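Uncharacterized protein (Bacteroides thetaiotaomicron VPI-5482, PDB 3KNY) is of unknown function but is probably a lipoprotein of the BT_3535-like family in a gut bacterium. Local coordinates at residues 10-15 / 89-94; 190-195 / 211-216. All blocks are in the same frame, centred on the assembly; numbering follows the deposited sequence.

Contact 1: residues 10-15 / 89-94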
ATOM      1  N   VAL A  10      -0.504   0.206  17.114  1.00 31.24           N
ATOM      2  CA  VAL A  10       0.302   0.331  15.905  1.00 31.04           C
ATOM      3  C   VAL A  10      -0.201   1.515  15.096  1.00 32.46           C
ATOM      4  O   VAL A  10      -1.405   1.682  14.901  1.00 38.14           O
ATOM      5  CB  VAL A  10       0.246  -0.981  15.088  1.00 33.43           C
ATOM      6  CG1 VAL A  10       0.744  -0.781  13.709  1.00 34.31           C
ATOM      7  CG2 VAL A  10       1.059  -2.064  15.800  1.00 22.76           C
ATOM      8  N   VAL A  11       0.726   2.350  14.643  1.00 31.18           N
ATOM      9  CA  VAL A  11       0.401   3.602  13.974  1.00 27.55           C
ATOM     10  C   VAL A  11       1.127   3.690  12.628  1.00 29.15           C
ATOM     11  O   VAL A  11       1.887   2.816  12.269  1.00 28.13           O
ATOM     12  CB  VAL A  11       0.773   4.815  14.855  1.00 25.75           C
ATOM     13  CG1 VAL A  11       0.071   4.713  16.179  1.00 26.01           C
ATOM     14  CG2 VAL A  11       2.294   4.964  15.049  1.00 17.32           C
ATOM     15  N   ASN A  12       0.898   4.772  11.894  1.00 30.52           N
ATOM     16  CA  ASN A  12       1.393   4.900  10.545  1.00 26.86           C
ATOM     17  C   ASN A  12       2.786   5.482  10.553  1.00 29.32           C
ATOM     18  O   ASN A  12       2.984   6.675  10.325  1.00 29.24           O
ATOM     19  CB  ASN A  12       0.457   5.761   9.732  1.00 23.65           C
ATOM     20  CG  ASN A  12       0.578   5.506   8.265  1.00 24.61           C
ATOM     21  OD1 ASN A  12       0.522   4.359   7.821  1.00 29.56           O
ATOM     22  ND2 ASN A  12       0.711   6.568   7.490  1.00 19.98           N
ATOM     23  N   GLU A  13       3.755   4.621  10.838  1.00 30.70           N
ATOM     24  CA  GLU A  13       5.129   5.026  10.877  1.00 31.55           C
ATOM     25  C   GLU A  13       6.029   3.987  10.207  1.00 33.37           C
ATOM     26  O   GLU A  13       5.622   2.849   9.930  1.00 34.38           O
ATOM     27  CB  GLU A  13       5.516   5.294  12.328  1.00 32.78           C
ATOM     28  CG  GLU A  13       5.640   4.023  13.184  1.00 36.08           C
ATOM     29  CD  GLU A  13       5.797   4.302  14.688  1.00 34.30           C
ATOM     30  OE1 GLU A  13       6.117   5.439  15.105  1.00 38.24           O
ATOM     31  OE2 GLU A  13       5.560   3.354  15.450  1.00 42.34           O
ATOM     32  N   PRO A  14       7.276   4.372   9.916  1.00 36.24           N
ATOM     33  CA  PRO A  14       8.147   3.450   9.185  1.00 36.71           C
ATOM     34  C   PRO A  14       8.450   2.179   9.968  1.00 38.57           C
ATOM     35  O   PRO A  14       8.544   2.217  11.200  1.00 39.35           O
ATOM     36  CB  PRO A  14       9.403   4.278   8.980  1.00 36.97           C
ATOM     37  CG  PRO A  14       8.961   5.669   9.053  1.00 35.04           C
ATOM     38  CD  PRO A  14       7.908   5.685  10.087  1.00 34.54           C
HETATM   39  N   MSE A  15       8.572   1.062   9.259  1.00 40.91           N
HETATM   40  CA  MSE A  15       8.792  -0.220   9.913  1.00 43.76           C
HETATM   41  C   MSE A  15      10.177  -0.270  10.546  1.00 48.47           C
HETATM   42  O   MSE A  15      11.078   0.467  10.137  1.00 50.30           O
HETATM   43  CB  MSE A  15       8.526  -1.388   8.946  1.00 42.72           C
HETATM   44  CG  MSE A  15       9.325  -1.454   7.654  1.00 45.07           C
HETATM   45 SE   MSE A  15       8.548  -2.800   6.455  0.75 41.60          SE
HETATM   46  CE  MSE A  15       7.415  -1.697   5.357  1.00 35.68           C
ATOM     47  N   ASN A  89       6.567  16.181   2.726  1.00 41.76           N
ATOM     48  CA  ASN A  89       7.752  16.185   3.583  1.00 41.35           C
ATOM     49  C   ASN A  89       7.799  15.093   4.696  1.00 40.74           C
ATOM     50  O   ASN A  89       8.797  14.988   5.404  1.00 42.33           O
ATOM     51  CB  ASN A  89       7.896  17.580   4.197  1.00 39.91           C
ATOM     52  CG  ASN A  89       6.736  17.929   5.130  1.00 44.74           C
ATOM     53  OD1 ASN A  89       5.658  17.346   5.041  1.00 56.08           O
ATOM     54  ND2 ASN A  89       6.961  18.869   6.043  1.00 44.41           N
ATOM     55  N   LYS A  90       6.746  14.288   4.840  1.00 39.26           N
ATOM     56  CA  LYS A  90       6.661  13.260   5.901  1.00 38.40           C
ATOM     57  C   LYS A  90       6.345  11.862   5.386  1.00 34.17           C
ATOM     58  O   LYS A  90       5.801  11.692   4.304  1.00 34.46           O
ATOM     59  CB  LYS A  90       5.535  13.602   6.881  1.00 39.22           C
ATOM     60  CG  LYS A  90       5.819  14.723   7.847  1.00 48.42           C
ATOM     61  CD  LYS A  90       4.573  15.040   8.713  1.00 56.99           C
ATOM     62  CE  LYS A  90       3.627  16.058   8.041  1.00 60.79           C
ATOM     63  NZ  LYS A  90       4.225  17.439   7.892  1.00 63.65           N
ATOM     64  N   TYR A  91       6.637  10.861   6.206  1.00 31.16           N
ATOM     65  CA  TYR A  91       6.264   9.484   5.905  1.00 29.03           C
ATOM     66  C   TYR A  91       4.787   9.419   5.570  1.00 30.13           C
ATOM     67  O   TYR A  91       3.983   9.909   6.337  1.00 26.82           O
ATOM     68  CB  TYR A  91       6.496   8.586   7.109  1.00 26.90           C
ATOM     69  CG  TYR A  91       5.995   7.174   6.891  1.00 27.70           C
ATOM     70  CD1 TYR A  91       6.670   6.300   6.049  1.00 26.02           C
ATOM     71  CD2 TYR A  91       4.840   6.725   7.504  1.00 25.51           C
ATOM     72  CE1 TYR A  91       6.211   5.027   5.844  1.00 31.40           C
ATOM     73  CE2 TYR A  91       4.369   5.451   7.299  1.00 33.07           C
ATOM     74  CZ  TYR A  91       5.066   4.594   6.484  1.00 30.17           C
ATOM     75  OH  TYR A  91       4.596   3.313   6.279  1.00 25.70           O
ATOM     76  N   GLU A  92       4.455   8.790   4.447  1.00 32.21           N
ATOM     77  CA  GLU A  92       3.086   8.723   3.904  1.00 32.20           C
ATOM     78  C   GLU A  92       2.362   7.435   4.293  1.00 31.89           C
ATOM     79  O   GLU A  92       1.246   7.472   4.804  1.00 32.02           O
ATOM     80  CB  GLU A  92       3.147   8.760   2.367  1.00 32.22           C
ATOM     81  CG  GLU A  92       3.364  10.128   1.792  1.00 34.52           C
ATOM     82  CD  GLU A  92       2.079  10.894   1.684  1.00 38.54           C
ATOM     83  OE1 GLU A  92       1.328  10.706   0.686  1.00 41.92           O
ATOM     84  OE2 GLU A  92       1.829  11.675   2.617  1.00 30.54           O
ATOM     85  N   GLY A  93       2.999   6.305   3.989  1.00 30.38           N
ATOM     86  CA  GLY A  93       2.463   4.984   4.265  1.00 30.76           C
ATOM     87  C   GLY A  93       2.981   3.985   3.246  1.00 30.90           C
ATOM     88  O   GLY A  93       4.026   4.193   2.644  1.00 32.33           O
ATOM     89  N   PHE A  94       2.237   2.912   3.036  1.00 30.95           N
ATOM     90  CA  PHE A  94       2.586   1.913   2.037  1.00 30.69           C
ATOM     91  C   PHE A  94       2.159   2.346   0.634  1.00 32.42           C
ATOM     92  O   PHE A  94       1.342   3.266   0.506  1.00 33.49           O
ATOM     93  CB  PHE A  94       1.935   0.606   2.399  1.00 29.70           C
ATOM     94  CG  PHE A  94       2.297   0.127   3.768  1.00 31.35           C
ATOM     95  CD1 PHE A  94       3.580  -0.311   4.037  1.00 29.08           C
ATOM     96  CD2 PHE A  94       1.357   0.128   4.797  1.00 36.57           C
ATOM     97  CE1 PHE A  94       3.937  -0.760   5.297  1.00 27.31           C
ATOM     98  CE2 PHE A  94       1.701  -0.332   6.080  1.00 38.88           C
ATOM     99  CZ  PHE A  94       3.003  -0.778   6.325  1.00 36.71           C
TER
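Asn12 and Gly93 mark the nearest backbone approach, 6.4 Å between their CA atoms, where residues 12-15 and 91-94 run at 80° to each other, meeting through side chains set against side chains and backbone, with no strand pairing between them. The aromatic ring of Tyr91 carries most of the contact. Its CG lies anti to the backbone N (chi1 174°), which swings the ring toward the 10-15 segment. Pro14 lies over one face: its CD sits 4.2 Å from the centroid of the Tyr91 ring, 16° off the normal, a CH-pi contact, and the carbonyl carbon of Glu13 lies over the same face, offset toward the rim. Backbone N of Gly93 lies over the opposite face, likewise offset toward the rim, while Asn12 O approaches near the ring plane, 3.4 Å from Tyr91 CD2. Asn12 is the centre of an inverse gamma turn, by which the chain leaving strand 7-10 bends past residues 91-93. The Asn12 side chain crosses that of Tyr91 at about a right angle, with the amide and ring planes well inclined to each other, and Asn12 ND2 gives a hydrogen bond of 2.9 Å to Glu92 O from above the carbonyl plane; OD1 accepts from the backbone of Thr213. The Tyr91 hydroxyl is hydrogen-bonded to Glu54, whose other carboxylate oxygen takes the backbone N-H of Met15. With an alanine here, Pro14 would probably lose the aromatic face it rests on and Glu54 OE1 its hydroxyl partner. Further along, the selenomethionine at Met15, bent at chi3, brings CE to the edge of the Phe94 ring, 3.6 Å from Phe94 CE1.

Contact 2: residues 190-195 / 211-216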
ATOM      1  N   ALA A 190      -6.114   6.212  -1.593  1.00 27.55           N
ATOM      2  CA  ALA A 190      -5.671   6.084  -0.182  1.00 27.26           C
ATOM      3  C   ALA A 190      -6.692   5.269   0.548  1.00 28.08           C
ATOM      4  O   ALA A 190      -7.856   5.615   0.514  1.00 30.95           O
ATOM      5  CB  ALA A 190      -5.575   7.437   0.509  1.00 23.15           C
ATOM      6  N   ALA A 191      -6.258   4.193   1.201  1.00 27.88           N
ATOM      7  CA  ALA A 191      -7.134   3.344   2.009  1.00 26.01           C
ATOM      8  C   ALA A 191      -6.554   3.365   3.426  1.00 27.88           C
ATOM      9  O   ALA A 191      -5.339   3.188   3.605  1.00 29.74           O
ATOM     10  CB  ALA A 191      -7.183   1.891   1.452  1.00 21.65           C
ATOM     11  N   SER A 192      -7.401   3.603   4.427  1.00 25.82           N
ATOM     12  CA  SER A 192      -6.927   3.697   5.798  1.00 26.02           C
ATOM     13  C   SER A 192      -7.778   2.888   6.706  1.00 26.94           C
ATOM     14  O   SER A 192      -8.936   2.627   6.408  1.00 27.97           O
ATOM     15  CB  SER A 192      -6.972   5.138   6.298  1.00 24.47           C
ATOM     16  OG  SER A 192      -5.983   5.910   5.654  1.00 28.45           O
ATOM     17  N   CYS A 193      -7.211   2.521   7.848  1.00 24.89           N
ATOM     18  CA  CYS A 193      -8.007   1.938   8.873  1.00 22.91           C
ATOM     19  C   CYS A 193      -7.635   2.543  10.206  1.00 23.33           C
ATOM     20  O   CYS A 193      -6.531   3.076  10.383  1.00 23.88           O
ATOM     21  CB  CYS A 193      -7.842   0.446   8.880  1.00 26.18           C
ATOM     22  SG  CYS A 193      -6.285  -0.082   9.558  1.00 28.45           S
ATOM     23  N   SER A 194      -8.605   2.503  11.107  1.00 20.68           N
ATOM     24  CA  SER A 194      -8.429   2.933  12.456  1.00 22.00           C
ATOM     25  C   SER A 194      -9.415   2.140  13.311  1.00 21.75           C
ATOM     26  O   SER A 194     -10.599   2.393  13.270  1.00 22.69           O
ATOM     27  CB  SER A 194      -8.708   4.420  12.559  1.00 21.59           C
ATOM     28  OG  SER A 194      -8.518   4.846  13.896  1.00 24.28           O
ATOM     29  N   GLY A 195      -8.913   1.166  14.044  1.00 21.66           N
ATOM     30  CA  GLY A 195      -9.756   0.203  14.739  1.00 23.79           C
ATOM     31  C   GLY A 195      -8.954  -0.796  15.578  1.00 25.66           C
ATOM     32  O   GLY A 195      -7.773  -0.577  15.869  1.00 26.87           O
ATOM     33  N   GLN A 211      -3.725   1.854  13.249  1.00 21.87           N
ATOM     34  CA  GLN A 211      -4.021   3.030  12.443  1.00 20.81           C
ATOM     35  C   GLN A 211      -2.990   3.066  11.319  1.00 19.83           C
ATOM     36  O   GLN A 211      -1.833   3.397  11.573  1.00 22.67           O
ATOM     37  CB  GLN A 211      -3.938   4.285  13.290  1.00 17.93           C
ATOM     38  CG  GLN A 211      -4.947   4.353  14.388  1.00 23.43           C
ATOM     39  CD  GLN A 211      -4.740   5.567  15.289  1.00 19.95           C
ATOM     40  OE1 GLN A 211      -3.916   5.571  16.165  1.00 31.91           O
ATOM     41  NE2 GLN A 211      -5.496   6.580  15.061  1.00 31.16           N
ATOM     42  N   LYS A 212      -3.400   2.724  10.092  1.00 19.24           N
ATOM     43  CA  LYS A 212      -2.488   2.646   8.947  1.00 24.10           C
ATOM     44  C   LYS A 212      -3.083   3.160   7.652  1.00 23.60           C
ATOM     45  O   LYS A 212      -4.292   3.197   7.508  1.00 25.13           O
ATOM     46  CB  LYS A 212      -2.034   1.187   8.737  1.00 27.43           C
ATOM     47  CG  LYS A 212      -1.256   0.652   9.906  1.00 27.88           C
ATOM     48  CD  LYS A 212       0.099   0.145   9.538  1.00 30.99           C
ATOM     49  CE  LYS A 212       1.112   0.671  10.484  1.00 38.49           C
ATOM     50  NZ  LYS A 212       2.474   0.235  10.175  1.00 38.50           N
ATOM     51  N   THR A 213      -2.220   3.533   6.707  1.00 23.64           N
ATOM     52  CA  THR A 213      -2.658   4.017   5.406  1.00 24.73           C
ATOM     53  C   THR A 213      -1.806   3.399   4.299  1.00 26.92           C
ATOM     54  O   THR A 213      -0.593   3.358   4.375  1.00 28.42           O
ATOM     55  CB  THR A 213      -2.602   5.549   5.319  1.00 25.91           C
ATOM     56  OG1 THR A 213      -3.503   6.117   6.280  1.00 29.36           O
ATOM     57  CG2 THR A 213      -3.006   6.055   3.941  1.00 19.39           C
ATOM     58  N   GLY A 214      -2.474   2.890   3.286  1.00 27.28           N
ATOM     59  CA  GLY A 214      -1.831   2.361   2.133  1.00 28.49           C
ATOM     60  C   GLY A 214      -2.314   3.106   0.902  1.00 30.24           C
ATOM     61  O   GLY A 214      -3.503   3.456   0.790  1.00 31.86           O
ATOM     62  N   PHE A 215      -1.380   3.332  -0.022  1.00 29.88           N
ATOM     63  CA  PHE A 215      -1.645   4.031  -1.260  1.00 29.52           C
ATOM     64  C   PHE A 215      -1.547   3.088  -2.441  1.00 30.29           C
ATOM     65  O   PHE A 215      -0.814   2.106  -2.417  1.00 27.78           O
ATOM     66  CB  PHE A 215      -0.681   5.210  -1.422  1.00 30.29           C
ATOM     67  CG  PHE A 215      -0.913   6.319  -0.424  1.00 24.53           C
ATOM     68  CD1 PHE A 215      -0.295   6.299   0.802  1.00 23.85           C
ATOM     69  CD2 PHE A 215      -1.800   7.356  -0.708  1.00 31.93           C
ATOM     70  CE1 PHE A 215      -0.515   7.325   1.733  1.00 27.22           C
ATOM     71  CE2 PHE A 215      -2.038   8.377   0.203  1.00 26.18           C
ATOM     72  CZ  PHE A 215      -1.386   8.355   1.435  1.00 30.98           C
HETATM   73  N   MSE A 216      -2.302   3.396  -3.485  1.00 31.80           N
HETATM   74  CA  MSE A 216      -2.350   2.556  -4.657  1.00 31.26           C
HETATM   75  C   MSE A 216      -2.288   3.407  -5.932  1.00 31.00           C
HETATM   76  O   MSE A 216      -3.052   4.371  -6.081  1.00 27.56           O
HETATM   77  CB  MSE A 216      -3.629   1.738  -4.607  1.00 31.33           C
HETATM   78  CG  MSE A 216      -3.613   0.707  -3.529  1.00 33.65           C
HETATM   79 SE   MSE A 216      -5.318  -0.143  -3.300  0.75 30.23          SE
HETATM   80  CE  MSE A 216      -6.214   1.120  -2.144  1.00 28.94           C
TER
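Gln211 pairs with Ser194 part-way along the antiparallel beta hairpin of strands 188-201 and 204-217, whose local axes come within 4.7 Å. Pairs alternate along it, non-hydrogen-bonded at Gln211, Thr213 and Phe215 and hydrogen-bonded at Lys212 and Gly214. The aliphatic part of Gln211 lies beside the serine, with CG 3.6 Å from Ser194 OG. Lys212 exchanges two backbone bonds with Cys193; the longer, from Lys212 N to Cys193 O, is 3.2 Å. Its side chain starts on the face shared with Cys193 and then leads off toward strand 7-10, where it packs on Val10. Thr213 follows on the Gln211 face. Its OG1 stands beside its own backbone N (chi1 -63°), as does OG of Ser192 beside its N, and the two hydroxyls meet across the strands, Ser192 OG to Thr213 OG1, in a hydrogen bond of 2.6 Å. Gly214 forms two nearly straight backbone bonds with Ala191, each 2.9 Å between N and O (Ala191 N to Gly214 O and Gly214 N to Ala191 O). At Phe215 the ring leans obliquely against the methyl of Ala190 and also packs on Leu188. The end of selenomethionine Met216 reaches the face of Ala191 and Cys193, where strand 124-134 packs, Asn128 and Cys130 on Met216 and Leu132 on Cys193; bent at chi3, its chain turns back so that Met216 CE stops 3.8 Å from Ala191 CB.

Overall arrangement
From the N terminus, strand 7-10 leads into the loop of contact 1, which closes over 73 intervening residues that include helices 40-49 and 66-84. Contact 2 opens only after contact 1 has closed, so the two are in series and neither nest nor cross; it encloses fifteen residues, mostly strand, that form the far end of the hairpin 188-201/204-217. Their centres are about 10 Å apart. Within the mixed sheet that both contacts reach, strand 204-217 joins them, running parallel to both 7-10 and 93-97 while pairing antiparallel with 188-201. Probable backbone hydrogen bonds between Val10 O and Gln211 N and between Phe94 O and Phe215 N make the connection.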